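Local coordinates for tyrosine--tRNA ligase, mitochondrial (Coccidioides posadasii, PDB 5IJX), which probably catalyses ATP-dependent attachment of L-tyrosine to tRNA(Tyr), releasing AMP and diphosphate, and here comprises the class I catalytic region without the C-terminal part of the full-length enzyme, at residues R33-F37 with L38-E42; A134-H137 with L138-K141; E167-N170 with T171-K175. One frame throughout, in Å; residues are numbered along the deposited sequence.

Contact 1: residues R33-F37 with L38-E42; sequences RKQSF and LSFLE
S36 OG is gripped by two groups: it accepts the backbone N-H of S39 (OG to N 3.2 Å, N-H...O 155°) and is hydrogen-bonded to the carboxylate of D58 on helix 54-63. S36 is thus the N-cap of helix 37-43, its hydroxyl lying between its own backbone N and carbonyl carbon (chi1 74°), where it faces the first turn. The helical ladder follows, F40 N donating to S36 O at 3.1 Å and L41 N to F37 O at 2.9 Å. Q35 sends an extended chain alongside S39, and its NE2 donates to S39 OG (3.0 Å), a bent bond in which the hydroxyl lies 29° out of the amide plane, and also to E43 OE1. Its OE1 meets the F40 ring at the edge, near CD1. Elsewhere, L41 CG sits over one face of the F37 ring, toward the rim, 4.3 Å from the centroid, a CH-pi contact, while L41 CD1 touches F37 CE2. Helix 84-95 lines this apolar side, W92 and A93 touching F37 and I89 touching L41. With the buried S36 hydroxyl held by both S39 N and D58, the helix start is fixed to helix 54-63 by a polar link.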
loop_
_atom_site.group_PDB
_atom_site.type_symbol
_atom_site.label_atom_id
_atom_site.label_comp_id
_atom_site.label_asym_id
_atom_site.label_seq_id
_atom_site.Cartn_x
_atom_site.Cartn_y
_atom_site.Cartn_z
ATOM N N ARG A 33 0.333 -6.058 -48.225
ATOM C CA ARG A 33 1.159 -5.149 -49.012
ATOM C C ARG A 33 2.205 -4.435 -48.161
ATOM O O ARG A 33 3.263 -4.060 -48.679
ATOM C CB ARG A 33 0.273 -4.136 -49.743
ATOM C CG ARG A 33 -0.610 -4.767 -50.821
ATOM C CD ARG A 33 -1.236 -3.741 -51.761
ATOM N NE ARG A 33 -2.218 -2.886 -51.097
ATOM C CZ ARG A 33 -2.043 -1.599 -50.798
ATOM N NH1 ARG A 33 -0.913 -0.972 -51.100
ATOM N NH2 ARG A 33 -3.015 -0.929 -50.198
ATOM N N LYS A 34 1.947 -4.247 -46.866
ATOM C CA LYS A 34 2.875 -3.559 -45.979
ATOM C C LYS A 34 3.233 -4.446 -44.792
ATOM O O LYS A 34 2.451 -5.308 -44.379
ATOM C CB LYS A 34 2.285 -2.231 -45.474
ATOM C CG LYS A 34 3.234 -1.432 -44.591
ATOM C CD LYS A 34 2.705 -0.036 -44.301
ATOM C CE LYS A 34 3.646 0.725 -43.380
ATOM N NZ LYS A 34 3.682 2.182 -43.681
ATOM N N GLN A 35 4.427 -4.224 -44.246
ATOM C CA GLN A 35 4.904 -5.007 -43.116
ATOM C C GLN A 35 4.375 -4.434 -41.808
ATOM O O GLN A 35 4.389 -3.218 -41.592
ATOM C CB GLN A 35 6.432 -5.035 -43.081
ATOM C CG GLN A 35 7.003 -5.954 -42.008
ATOM C CD GLN A 35 8.519 -5.923 -41.945
ATOM O OE1 GLN A 35 9.137 -4.875 -42.131
ATOM N NE2 GLN A 35 9.125 -7.077 -41.682
ATOM N N SER A 36 3.916 -5.322 -40.929
ATOM C CA SER A 36 3.422 -4.901 -39.629
ATOM C C SER A 36 4.559 -4.333 -38.783
ATOM O O SER A 36 5.744 -4.547 -39.055
ATOM C CB SER A 36 2.764 -6.071 -38.897
ATOM O OG SER A 36 3.738 -6.982 -38.416
ATOM N N PHE A 37 4.180 -3.602 -37.734
ATOM C CA PHE A 37 5.176 -2.968 -36.877
ATOM C C PHE A 37 5.931 -4.001 -36.049
ATOM O O PHE A 37 7.158 -3.919 -35.911
ATOM C CB PHE A 37 4.499 -1.940 -35.973
ATOM C CG PHE A 37 5.455 -1.160 -35.118
ATOM C CD1 PHE A 37 6.317 -0.236 -35.686
ATOM C CD2 PHE A 37 5.488 -1.345 -33.746
ATOM C CE1 PHE A 37 7.196 0.485 -34.901
ATOM C CE2 PHE A 37 6.365 -0.626 -32.956
ATOM C CZ PHE A 37 7.220 0.289 -33.534
ATOM N N LEU A 38 5.218 -4.982 -35.493
ATOM C CA LEU A 38 5.877 -6.015 -34.699
ATOM C C LEU A 38 6.855 -6.816 -35.550
ATOM O O LEU A 38 8.001 -7.047 -35.149
ATOM C CB LEU A 38 4.829 -6.931 -34.068
ATOM C CG LEU A 38 5.352 -7.967 -33.075
ATOM C CD1 LEU A 38 5.999 -7.290 -31.873
ATOM C CD2 LEU A 38 4.226 -8.886 -32.633
ATOM N N SER A 39 6.415 -7.253 -36.732
ATOM C CA SER A 39 7.313 -7.947 -37.649
ATOM C C SER A 39 8.575 -7.131 -37.900
ATOM O O SER A 39 9.688 -7.675 -37.920
ATOM C CB SER A 39 6.591 -8.237 -38.966
ATOM O OG SER A 39 7.450 -8.882 -39.889
ATOM N N PHE A 40 8.422 -5.819 -38.086
ATOM C CA PHE A 40 9.579 -4.961 -38.315
ATOM C C PHE A 40 10.510 -4.965 -37.108
ATOM O O PHE A 40 11.721 -5.175 -37.246
ATOM C CB PHE A 40 9.116 -3.541 -38.641
ATOM C CG PHE A 40 10.237 -2.555 -38.776
ATOM C CD1 PHE A 40 11.103 -2.613 -39.854
ATOM C CD2 PHE A 40 10.418 -1.563 -37.829
ATOM C CE1 PHE A 40 12.134 -1.703 -39.979
ATOM C CE2 PHE A 40 11.446 -0.650 -37.949
ATOM C CZ PHE A 40 12.305 -0.720 -39.026
ATOM N N LEU A 41 9.962 -4.739 -35.909
ATOM C CA LEU A 41 10.784 -4.794 -34.704
ATOM C C LEU A 41 11.547 -6.110 -34.622
ATOM O O LEU A 41 12.710 -6.142 -34.201
ATOM C CB LEU A 41 9.917 -4.609 -33.455
ATOM C CG LEU A 41 9.337 -3.224 -33.156
ATOM C CD1 LEU A 41 8.593 -3.261 -31.832
ATOM C CD2 LEU A 41 10.417 -2.150 -33.127
ATOM N N GLU A 42 10.906 -7.210 -35.023
ATOM C CA GLU A 42 11.577 -8.505 -35.007
ATOM C C GLU A 42 12.738 -8.529 -35.993
ATOM O O GLU A 42 13.849 -8.952 -35.650
ATOM C CB GLU A 42 10.579 -9.620 -35.325
ATOM C CG GLU A 42 9.510 -9.822 -34.264
ATOM C CD GLU A 42 8.487 -10.870 -34.659
ATOM O OE1 GLU A 42 8.387 -11.180 -35.863
ATOM O OE2 GLU A 42 7.784 -11.386 -33.762
#

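Contact 2: residues A134-H137 with L138-K141; sequences ANIH and LQLK
Residues A134-H137 and L138-K141 are consecutive turns of helix 126-154, joined by four regular i to i+4 bonds, from L138 N to A134 O through K141 N to H137 O, all 2.9 to 3.0 Å long. The helix belongs to the Rossmann-like catalytic domain of class I synthetases and packs on the parallel part of its sheet: L140 reaches F102 and I104 of strand 99-104 as well as L166 of strand 164-168, which H137 and K141 also touch. On this buried side I136 CG2 lies 4.3 Å from L140 CD1, and both leucine and isoleucine meet L79. The amides of N135 and Q139, one turn apart, stand with their planes 57° apart. Their nitrogens, N135 ND2 and Q139 NE2, approach to 3.3 Å without bonding, since both are donors. Both amides turn instead to the loop that holds P77, S78 and L79, N135 ND2 donating to P77 O and Q139 NE2 to S78 OG, while Q139 OE1 accepts from L79 N. A water joins the pair, donating to N135 OD1 and accepting from Q139 NE2 at 3.2 Å. Farther round the helix, K141 bends at chi3 (-67°), bringing its CE into the plane of the H137 ring, at the edge beside CE1.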
loop_
_atom_site.group_PDB
_atom_site.type_symbol
_atom_site.label_atom_id
_atom_site.label_comp_id
_atom_site.label_asym_id
_atom_site.label_seq_id
_atom_site.Cartn_x
_atom_site.Cartn_y
_atom_site.Cartn_z
ATOM N N ALA A 134 17.356 14.234 -11.891
ATOM C CA ALA A 134 17.488 15.431 -12.716
ATOM C C ALA A 134 18.254 15.133 -14.000
ATOM O O ALA A 134 17.815 15.490 -15.101
ATOM C CB ALA A 134 18.173 16.541 -11.919
ATOM N N ASN A 135 19.404 14.464 -13.879
ATOM C CA ASN A 135 20.252 14.244 -15.045
ATOM C C ASN A 135 19.576 13.321 -16.054
ATOM O O ASN A 135 19.582 13.598 -17.260
ATOM C CB ASN A 135 21.606 13.682 -14.611
ATOM C CG ASN A 135 22.653 13.770 -15.711
ATOM O OD1 ASN A 135 23.048 14.862 -16.124
ATOM N ND2 ASN A 135 23.115 12.619 -16.182
ATOM N N ILE A 136 18.982 12.220 -15.584
ATOM C CA ILE A 136 18.313 11.307 -16.509
ATOM C C ILE A 136 17.095 11.980 -17.131
ATOM O O ILE A 136 16.766 11.743 -18.300
ATOM C CB ILE A 136 17.937 9.995 -15.798
ATOM C CG1 ILE A 136 19.203 9.295 -15.292
ATOM C CG2 ILE A 136 17.160 9.084 -16.748
ATOM C CD1 ILE A 136 18.956 7.976 -14.588
ATOM N N HIS A 137 16.399 12.818 -16.360
ATOM C CA HIS A 137 15.283 13.578 -16.909
ATOM C C HIS A 137 15.748 14.452 -18.063
ATOM O O HIS A 137 15.110 14.499 -19.122
ATOM C CB HIS A 137 14.637 14.427 -15.815
ATOM C CG HIS A 137 13.407 15.154 -16.264
ATOM N ND1 HIS A 137 13.448 16.218 -17.138
ATOM C CD2 HIS A 137 12.101 14.968 -15.958
ATOM C CE1 HIS A 137 12.221 16.657 -17.353
ATOM N NE2 HIS A 137 11.385 15.916 -16.648
ATOM N N LEU A 138 16.866 15.155 -17.878
ATOM C CA LEU A 138 17.439 15.922 -18.978
ATOM C C LEU A 138 17.750 15.017 -20.167
ATOM O O LEU A 138 17.370 15.313 -21.308
ATOM C CB LEU A 138 18.700 16.645 -18.503
ATOM C CG LEU A 138 19.487 17.396 -19.575
ATOM C CD1 LEU A 138 18.605 18.427 -20.262
ATOM C CD2 LEU A 138 20.714 18.054 -18.967
ATOM N N GLN A 139 18.431 13.897 -19.911
ATOM C CA GLN A 139 18.880 13.031 -20.996
ATOM C C GLN A 139 17.707 12.503 -21.816
ATOM O O GLN A 139 17.811 12.367 -23.041
ATOM C CB GLN A 139 19.706 11.877 -20.428
ATOM C CG GLN A 139 21.053 12.305 -19.868
ATOM C CD GLN A 139 21.847 11.146 -19.303
ATOM O OE1 GLN A 139 21.292 10.094 -18.985
ATOM N NE2 GLN A 139 23.157 11.331 -19.179
ATOM N N LEU A 140 16.585 12.189 -21.165
ATOM C CA LEU A 140 15.430 11.691 -21.905
ATOM C C LEU A 140 14.671 12.825 -22.585
ATOM O O LEU A 140 14.194 12.665 -23.716
ATOM C CB LEU A 140 14.501 10.907 -20.976
ATOM C CG LEU A 140 14.956 9.503 -20.568
ATOM C CD1 LEU A 140 13.930 8.871 -19.645
ATOM C CD2 LEU A 140 15.188 8.609 -21.780
ATOM N N LYS A 141 14.554 13.976 -21.916
ATOM C CA LYS A 141 13.948 15.138 -22.558
ATOM C C LYS A 141 14.636 15.444 -23.882
ATOM O O LYS A 141 13.969 15.699 -24.893
ATOM C CB LYS A 141 14.009 16.359 -21.635
ATOM C CG LYS A 141 13.211 17.556 -22.153
ATOM C CD LYS A 141 13.435 18.819 -21.328
ATOM C CE LYS A 141 12.884 18.685 -19.919
ATOM N NZ LYS A 141 12.939 19.973 -19.176
HETATM O O HOH W 1 23.833 14.447 -19.296
#

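Contact 3: residues E167-N170 with T171-K175; sequences ENNN and TWWNK
Strand 164-168 ends in a tight turn into helix 170-173, where T171 N donates to N168 O (2.7 Å) and N169 O accepts from the N-H groups of both W172 and W173. N168 O has a second donor in T171 OG1 (2.8 Å), which comes in the carbonyl plane. The N168 side chain caps the turn, its OD1 accepting from N170 N at 3.1 Å. W172 folds its indole back against the turn, since chi1 of 51° sets CG between its backbone N and carbonyl carbon; N169 CA then rests over the face of the six-membered ring, 3.6 Å from the centroid, as a CH-pi contact, and N169 O lies over the same face of the indole. Strand 164-168 is an outermost strand of the class I catalytic sheet within this chain, in its parallel part, and N169 stands beside the bound tyrosine, its side chain about 4 Å away at the nearest atoms. The N169 amide meets the edge of the W173 ring, their planes 86° apart. Its OD1 accepts from S107 N, and its ND2 donates to T108 OG1 and D224 OD2, both residues of the tyrosine pocket; D224 OD1 also receives the indole N-H groups of W172 and W173. Beyond them, N174 OD1 accepts from K179 NZ of the second subunit, and W173 packs on L178 of that subunit.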
loop_
_atom_site.group_PDB
_atom_site.type_symbol
_atom_site.label_atom_id
_atom_site.label_comp_id
_atom_site.label_asym_id
_atom_site.label_seq_id
_atom_site.Cartn_x
_atom_site.Cartn_y
_atom_site.Cartn_z
ATOM N N GLU A 167 7.338 11.185 -18.505
ATOM C CA GLU A 167 6.604 11.154 -17.250
ATOM C C GLU A 167 7.523 10.691 -16.130
ATOM O O GLU A 167 8.541 10.037 -16.362
ATOM C CB GLU A 167 5.382 10.221 -17.329
ATOM C CG GLU A 167 4.082 10.911 -17.711
ATOM C CD GLU A 167 3.565 11.833 -16.618
ATOM O OE1 GLU A 167 4.301 12.073 -15.636
ATOM O OE2 GLU A 167 2.418 12.313 -16.738
ATOM N N ASN A 168 7.150 11.052 -14.904
ATOM C CA ASN A 168 7.795 10.552 -13.695
ATOM C C ASN A 168 6.698 9.991 -12.807
ATOM O O ASN A 168 5.732 10.698 -12.495
ATOM C CB ASN A 168 8.574 11.659 -12.979
ATOM C CG ASN A 168 9.337 11.151 -11.769
ATOM O OD1 ASN A 168 8.884 10.248 -11.066
ATOM N ND2 ASN A 168 10.502 11.733 -11.523
ATOM N N ASN A 169 6.834 8.725 -12.405
ATOM C CA ASN A 169 5.704 8.044 -11.787
ATOM C C ASN A 169 5.295 8.679 -10.467
ATOM O O ASN A 169 4.126 8.570 -10.079
ATOM C CB ASN A 169 6.004 6.553 -11.594
ATOM C CG ASN A 169 7.209 6.302 -10.721
ATOM O OD1 ASN A 169 7.734 7.211 -10.079
ATOM N ND2 ASN A 169 7.655 5.051 -10.689
ATOM N N ASN A 170 6.207 9.364 -9.778
ATOM C CA ASN A 170 5.765 10.037 -8.564
ATOM C C ASN A 170 4.856 11.222 -8.858
ATOM O O ASN A 170 4.363 11.849 -7.915
ATOM C CB ASN A 170 6.961 10.470 -7.709
ATOM C CG ASN A 170 7.886 11.428 -8.417
ATOM O OD1 ASN A 170 7.477 12.191 -9.292
ATOM N ND2 ASN A 170 9.154 11.397 -8.031
ATOM N N THR A 171 4.613 11.538 -10.131
ATOM C CA THR A 171 3.508 12.426 -10.467
ATOM C C THR A 171 2.206 11.925 -9.859
ATOM O O THR A 171 1.335 12.730 -9.508
ATOM C CB THR A 171 3.368 12.547 -11.989
ATOM O OG1 THR A 171 4.523 13.205 -12.528
ATOM C CG2 THR A 171 2.121 13.339 -12.363
ATOM N N TRP A 172 2.047 10.602 -9.731
ATOM C CA TRP A 172 0.855 10.039 -9.114
ATOM C C TRP A 172 1.115 9.331 -7.791
ATOM O O TRP A 172 0.174 9.174 -7.008
ATOM C CB TRP A 172 0.152 9.064 -10.075
ATOM C CG TRP A 172 1.015 7.992 -10.685
ATOM C CD1 TRP A 172 1.316 6.773 -10.150
ATOM C CD2 TRP A 172 1.656 8.033 -11.968
ATOM N NE1 TRP A 172 2.112 6.058 -11.014
ATOM C CE2 TRP A 172 2.337 6.810 -12.136
ATOM C CE3 TRP A 172 1.727 8.989 -12.986
ATOM C CZ2 TRP A 172 3.075 6.516 -13.279
ATOM C CZ3 TRP A 172 2.461 8.697 -14.120
ATOM C CH2 TRP A 172 3.126 7.471 -14.257
ATOM N N TRP A 173 2.349 8.912 -7.508
ATOM C CA TRP A 173 2.625 8.303 -6.212
ATOM C C TRP A 173 2.727 9.332 -5.096
ATOM O O TRP A 173 2.603 8.966 -3.922
ATOM C CB TRP A 173 3.911 7.477 -6.264
ATOM C CG TRP A 173 3.770 6.212 -7.048
ATOM C CD1 TRP A 173 4.438 5.872 -8.185
ATOM C CD2 TRP A 173 2.893 5.118 -6.754
ATOM N NE1 TRP A 173 4.035 4.631 -8.618
ATOM C CE2 TRP A 173 3.086 4.148 -7.755
ATOM C CE3 TRP A 173 1.964 4.865 -5.740
ATOM C CZ2 TRP A 173 2.388 2.944 -7.772
ATOM C CZ3 TRP A 173 1.272 3.672 -5.759
ATOM C CH2 TRP A 173 1.487 2.725 -6.768
ATOM N N ASN A 174 2.949 10.604 -5.430
ATOM C CA ASN A 174 2.905 11.654 -4.420
ATOM C C ASN A 174 1.561 11.710 -3.707
ATOM O O ASN A 174 1.494 12.202 -2.575
ATOM C CB ASN A 174 3.198 13.009 -5.064
ATOM C CG ASN A 174 4.676 13.237 -5.303
ATOM O OD1 ASN A 174 5.505 12.371 -5.022
ATOM N ND2 ASN A 174 5.016 14.407 -5.832
ATOM N N LYS A 175 0.495 11.216 -4.340
ATOM C CA LYS A 175 -0.849 11.330 -3.785
ATOM C C LYS A 175 -1.681 10.059 -3.886
ATOM O O LYS A 175 -2.757 10.014 -3.284
ATOM C CB LYS A 175 -1.611 12.469 -4.482
ATOM C CG LYS A 175 -1.001 13.847 -4.275
#

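Overall arrangement
Along the chain the three contacts come in series, none nesting or crossing, each closing a turn between adjoining residues. Contact 1 turns the loop after helix 7-31 into helix 37-43, which packs against helices 54-63 and 84-95. Contact 2 follows inside helix 126-154, which lies against strands 99-104 and 164-168 and carries the chain toward the latter. Contact 3 then takes the chain from the end of strand 164-168 into helix 170-173, near bound tyrosine and the second subunit. Contacts 2 and 3 are neighbours, their centres about 16 Å apart; contact 1 lies across the chain's centre from both, about 31 and 34 Å away between centres.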